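Local coordinates for amino acid amide racemase (Ochrobactrum anthropi, PDB 6GIO), which is a pyridoxal-5'-phosphate-binding enzyme of the class-III aminotransferase family, built on the fold of that family, at residues C[168-173]-C[218-223]; C[188-193]-C[229-234]. All blocks are in the same frame, centred on the assembly; numbering follows the deposited sequence.

Contact 1: residues C[168-173]-C[218-223]; sequences PYPDPF and PAFLEA
Pro170 points the CG corner of its ring, with CD beside it, onto one face of the Phe220 ring in a CH-pi contact that joins two parts of the large, PLP-binding domain of the class-III aminotransferase fold: the loop leaving the edge strand 164-167 and the first turn of helix 220-229. The Phe220 side chain can be followed outward. Its CB leaves the helix toward the loop, and CG, standing opposite the backbone N (chi1 169°), carries the ring up to the proline. CG and CD1 each lie 4.0 Å from Pro170 CG. The distances shrink toward the far end of the ring, where CE2 comes to 3.6 Å from Pro170 CD and CZ has both CG and CD of the proline close by. Pro170 CG sits almost exactly above the ring centre, 3.5 Å from the centroid and only 8° off the normal, which identifies the contact as ring face against methylene. The Phe220 side chain also touches Ala179 and Val182 of helix 179-191, so the same side chain also meets a second helix.

Beside this pair, Tyr169 and Leu221 meet more loosely, their side chains crossing at about a right angle. The tyrosine hydroxyl is hydrogen-bonded to the backbone O of Glu205, a residue of the PLP pocket, and its ring packs edge-to-face with Phe135. Both Tyr169 and Leu221 touch Pro216. Across the two segments no hydrogen bond forms, and the tyrosine's part in the contact is the approach of its OH to Leu221 CD1 at 4.2 Å.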
# COMPACT_ATOMS: atom_id res chain seq x y z
N PRO C 168 2.01 12.47 26.31
CA PRO C 168 2.78 13.54 25.72
C PRO C 168 4.19 13.09 25.35
O PRO C 168 4.82 12.26 26.05
CB PRO C 168 2.81 14.61 26.83
CG PRO C 168 1.70 14.27 27.76
CD PRO C 168 1.62 12.79 27.70
N TYR C 169 4.68 13.61 24.24
CA TYR C 169 6.08 13.41 23.88
C TYR C 169 6.90 14.60 24.45
O TYR C 169 6.65 15.75 24.13
CB TYR C 169 6.22 13.27 22.35
CG TYR C 169 7.49 12.66 21.81
CD1 TYR C 169 8.62 13.43 21.63
CD2 TYR C 169 7.53 11.31 21.37
CE1 TYR C 169 9.78 12.89 21.04
CE2 TYR C 169 8.66 10.77 20.79
CZ TYR C 169 9.79 11.56 20.64
OH TYR C 169 10.94 11.05 20.05
N PRO C 170 7.83 14.30 25.35
CA PRO C 170 8.59 15.37 25.98
C PRO C 170 9.40 16.17 24.99
O PRO C 170 10.22 15.60 24.24
CB PRO C 170 9.58 14.65 26.88
CG PRO C 170 9.21 13.23 26.87
CD PRO C 170 8.19 12.96 25.85
N ASP C 171 9.19 17.48 25.02
CA ASP C 171 9.66 18.38 23.99
C ASP C 171 10.59 19.43 24.64
O ASP C 171 10.12 20.34 25.30
CB ASP C 171 8.44 19.05 23.40
CG ASP C 171 8.78 20.09 22.35
OD1 ASP C 171 9.99 20.41 22.13
OD2 ASP C 171 7.82 20.57 21.75
N PRO C 172 11.91 19.32 24.43
CA PRO C 172 12.82 20.29 25.02
C PRO C 172 12.54 21.77 24.65
O PRO C 172 12.85 22.62 25.45
CB PRO C 172 14.19 19.88 24.50
CG PRO C 172 14.04 18.48 24.01
CD PRO C 172 12.62 18.35 23.57
N PHE C 173 11.96 22.06 23.50
CA PHE C 173 11.75 23.45 23.06
C PHE C 173 10.48 24.06 23.66
O PHE C 173 10.46 25.24 23.93
CB PHE C 173 11.72 23.53 21.54
CG PHE C 173 11.74 24.95 20.98
CD1 PHE C 173 12.87 25.74 21.11
CD2 PHE C 173 10.64 25.47 20.31
CE1 PHE C 173 12.91 27.02 20.58
CE2 PHE C 173 10.66 26.75 19.78
CZ PHE C 173 11.80 27.54 19.91
N PRO C 218 17.59 13.35 26.23
CA PRO C 218 18.43 12.17 26.33
C PRO C 218 17.97 11.21 27.39
O PRO C 218 17.56 11.64 28.45
CB PRO C 218 19.80 12.75 26.75
CG PRO C 218 19.78 14.12 26.17
CD PRO C 218 18.37 14.60 26.33
N ALA C 219 18.02 9.92 27.09
CA ALA C 219 17.76 8.83 28.03
C ALA C 219 16.26 8.56 28.21
O ALA C 219 15.92 7.51 28.74
CB ALA C 219 18.42 9.08 29.39
N PHE C 220 15.38 9.46 27.77
CA PHE C 220 13.98 9.25 27.92
C PHE C 220 13.45 7.96 27.25
O PHE C 220 12.77 7.16 27.91
CB PHE C 220 13.16 10.45 27.41
CG PHE C 220 11.68 10.15 27.30
CD1 PHE C 220 10.89 10.01 28.45
CD2 PHE C 220 11.07 10.02 26.07
CE1 PHE C 220 9.54 9.72 28.36
CE2 PHE C 220 9.72 9.73 25.96
CZ PHE C 220 8.95 9.58 27.10
N LEU C 221 13.73 7.78 25.95
CA LEU C 221 13.23 6.65 25.20
C LEU C 221 13.75 5.34 25.78
O LEU C 221 13.00 4.36 25.82
CB LEU C 221 13.59 6.78 23.73
CG LEU C 221 12.86 7.90 22.96
CD1 LEU C 221 13.23 7.86 21.50
CD2 LEU C 221 11.34 7.80 23.10
N GLU C 222 15.01 5.30 26.21
CA GLU C 222 15.57 4.09 26.85
C GLU C 222 14.87 3.76 28.15
O GLU C 222 14.66 2.59 28.47
CB GLU C 222 17.09 4.20 27.09
CG GLU C 222 17.68 2.88 27.62
CD GLU C 222 19.20 2.84 27.67
OE1 GLU C 222 19.86 3.84 27.37
OE2 GLU C 222 19.76 1.79 28.03
N ALA C 223 14.53 4.79 28.92
CA ALA C 223 13.81 4.57 30.17
C ALA C 223 12.37 4.09 29.90
O ALA C 223 11.83 3.27 30.64
CB ALA C 223 13.82 5.83 31.03

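Contact 2: residues C[188-193]-C[229-234]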
# COMPACT_ATOMS: atom_id res chain seq x y z
N TYR C 188 1.71 5.75 36.54
CA TYR C 188 0.41 5.93 37.18
C TYR C 188 -0.68 5.17 36.45
O TYR C 188 -1.48 4.49 37.07
CB TYR C 188 -0.00 7.41 37.28
CG TYR C 188 -1.18 7.64 38.19
CD1 TYR C 188 -1.07 7.47 39.59
CD2 TYR C 188 -2.40 8.06 37.68
CE1 TYR C 188 -2.17 7.69 40.43
CE2 TYR C 188 -3.49 8.28 38.49
CZ TYR C 188 -3.38 8.11 39.85
OH TYR C 188 -4.51 8.34 40.61
N HIS C 189 -0.74 5.33 35.13
CA HIS C 189 -1.64 4.51 34.32
C HIS C 189 -1.41 2.99 34.56
O HIS C 189 -2.36 2.25 34.81
CB HIS C 189 -1.52 4.89 32.87
CG HIS C 189 -2.37 6.07 32.51
ND1 HIS C 189 -1.92 7.38 32.61
CD2 HIS C 189 -3.64 6.15 32.06
CE1 HIS C 189 -2.87 8.20 32.19
NE2 HIS C 189 -3.92 7.48 31.86
N PHE C 190 -0.17 2.54 34.56
CA PHE C 190 0.13 1.13 34.82
C PHE C 190 -0.38 0.67 36.15
O PHE C 190 -0.80 -0.47 36.24
CB PHE C 190 1.64 0.80 34.75
CG PHE C 190 2.20 0.71 33.34
CD1 PHE C 190 1.38 0.69 32.20
CD2 PHE C 190 3.58 0.59 33.17
CE1 PHE C 190 1.93 0.60 30.94
CE2 PHE C 190 4.13 0.44 31.92
CZ PHE C 190 3.30 0.48 30.80
N ALA C 191 -0.35 1.54 37.16
CA ALA C 191 -0.83 1.18 38.51
C ALA C 191 -2.37 1.26 38.68
O ALA C 191 -2.89 0.91 39.71
CB ALA C 191 -0.14 2.05 39.55
N THR C 192 -3.08 1.79 37.68
CA THR C 192 -4.50 2.01 37.80
C THR C 192 -5.27 1.48 36.55
O THR C 192 -5.55 0.29 36.43
CB THR C 192 -4.79 3.51 38.00
OG1 THR C 192 -4.29 4.26 36.89
CG2 THR C 192 -4.12 4.03 39.29
N SER C 193 -5.57 2.35 35.60
CA SER C 193 -6.50 2.01 34.57
C SER C 193 -5.91 1.36 33.30
O SER C 193 -6.67 0.87 32.46
CB SER C 193 -7.34 3.27 34.23
OG SER C 193 -6.55 4.34 33.81
N ARG C 229 9.18 -3.00 28.90
CA ARG C 229 9.78 -4.29 28.68
C ARG C 229 9.76 -5.11 29.96
O ARG C 229 9.60 -6.31 29.93
CB ARG C 229 11.23 -4.11 28.18
CG ARG C 229 12.01 -5.44 28.06
CD ARG C 229 13.16 -5.34 27.08
NE ARG C 229 12.66 -5.10 25.72
CZ ARG C 229 13.38 -4.60 24.72
NH1 ARG C 229 14.64 -4.22 24.93
NH2 ARG C 229 12.83 -4.42 23.53
N LYS C 230 9.88 -4.44 31.09
CA LYS C 230 9.71 -5.05 32.41
C LYS C 230 8.39 -5.84 32.59
O LYS C 230 8.31 -6.71 33.48
CB LYS C 230 9.82 -3.91 33.44
CG LYS C 230 9.16 -4.13 34.79
CD LYS C 230 9.31 -2.91 35.71
CE LYS C 230 10.73 -2.36 35.68
NZ LYS C 230 11.06 -1.56 36.88
N HIS C 231 7.38 -5.55 31.77
CA HIS C 231 6.07 -6.22 31.83
C HIS C 231 5.74 -7.00 30.58
O HIS C 231 4.57 -7.32 30.35
CB HIS C 231 4.95 -5.19 32.09
CG HIS C 231 5.16 -4.37 33.32
ND1 HIS C 231 4.93 -4.87 34.59
CD2 HIS C 231 5.58 -3.09 33.49
CE1 HIS C 231 5.21 -3.93 35.48
NE2 HIS C 231 5.61 -2.85 34.84
N GLY C 232 6.77 -7.32 29.79
CA GLY C 232 6.60 -8.07 28.58
C GLY C 232 5.99 -7.27 27.43
O GLY C 232 5.63 -7.85 26.42
N ILE C 233 5.86 -5.95 27.57
CA ILE C 233 5.31 -5.12 26.49
C ILE C 233 6.39 -5.07 25.38
O ILE C 233 7.56 -4.74 25.62
CB ILE C 233 4.95 -3.69 26.95
CG1 ILE C 233 3.86 -3.73 28.02
CG2 ILE C 233 4.46 -2.84 25.80
CD1 ILE C 233 3.67 -2.49 28.88
N LEU C 234 6.01 -5.41 24.16
CA LEU C 234 6.95 -5.35 23.06
C LEU C 234 7.19 -3.89 22.61
O LEU C 234 6.27 -3.05 22.62
CB LEU C 234 6.44 -6.19 21.89
CG LEU C 234 6.28 -7.68 22.18
CD1 LEU C 234 5.69 -8.43 20.98
CD2 LEU C 234 7.60 -8.28 22.61
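The end of the Phe190 ring meets two residues of the loop between helix 220-229 and strand 234-238: Ile233 through its terminal methyl and His231 through its imidazole. Phe190 and Ile233 extend from opposite directions, and the closest approach is 3.6 Å, from Phe190 CZ to Ile233 CD1. The next ring carbon, CE1, is 4.1 Å from the same methyl. Ile233 reaches this far because CG1 stands opposite the carbonyl carbon (chi1 -62°) and CD1 then continues in an extended chain (chi2 163°), leaving the other branch, CG2, turned away from the phenylalanine.

His231 is set at a steep angle to Phe190. The two ring planes are inclined at 76° and the centroids lie 5.6 Å apart, yet the offset is oblique and matches neither a stack nor a T-shaped pair. The touch itself is narrow, from Phe190 CE2 to His231 CD2. The imidazole also has Lys230 CG over one of its faces, 3.8 Å above the plane and displaced toward the rim. Pro196 touches both aromatic side chains, bringing the connection that leads from helix 179-191 to strand 199-204 into the same cluster. With no hydrogen bond between the segments, the contact rests on these apolar and aromatic approaches.

His231 and Ile233 sit on either side of Gly232 in the turn. Gly232 N bonds to Arg229 O at 3.0 Å, closing a type I turn, and Ile233 N pairs with Cys228 O. The two neighbours of the glycine in sequence are thus the residues that meet Phe190, and Gly232 itself, with positive phi, is the C-prime residue of the Schellman motif that ends helix 220-229 just before a strand of the large-domain sheet.

From the N terminus, the chain passes along edge strand 164-167 into 168-173, the first half of contact 1, and then along helix 179-191 to 188-193, the first half of contact 2. After strand 199-204 it reaches 218-223, closing contact 1 across 44 intervening residues, and helix 220-229 leads to 229-234, closing contact 2 across 35. The two loops therefore cross, since their segments alternate. Contact 1 holds the start of helix 220-229 to the loop after the edge strand, whereas contact 2 joins the turn that follows that helix to the last turn of helix 179-191. The contact centres are 18 Å apart and their nearest atoms about 7 Å, without touching.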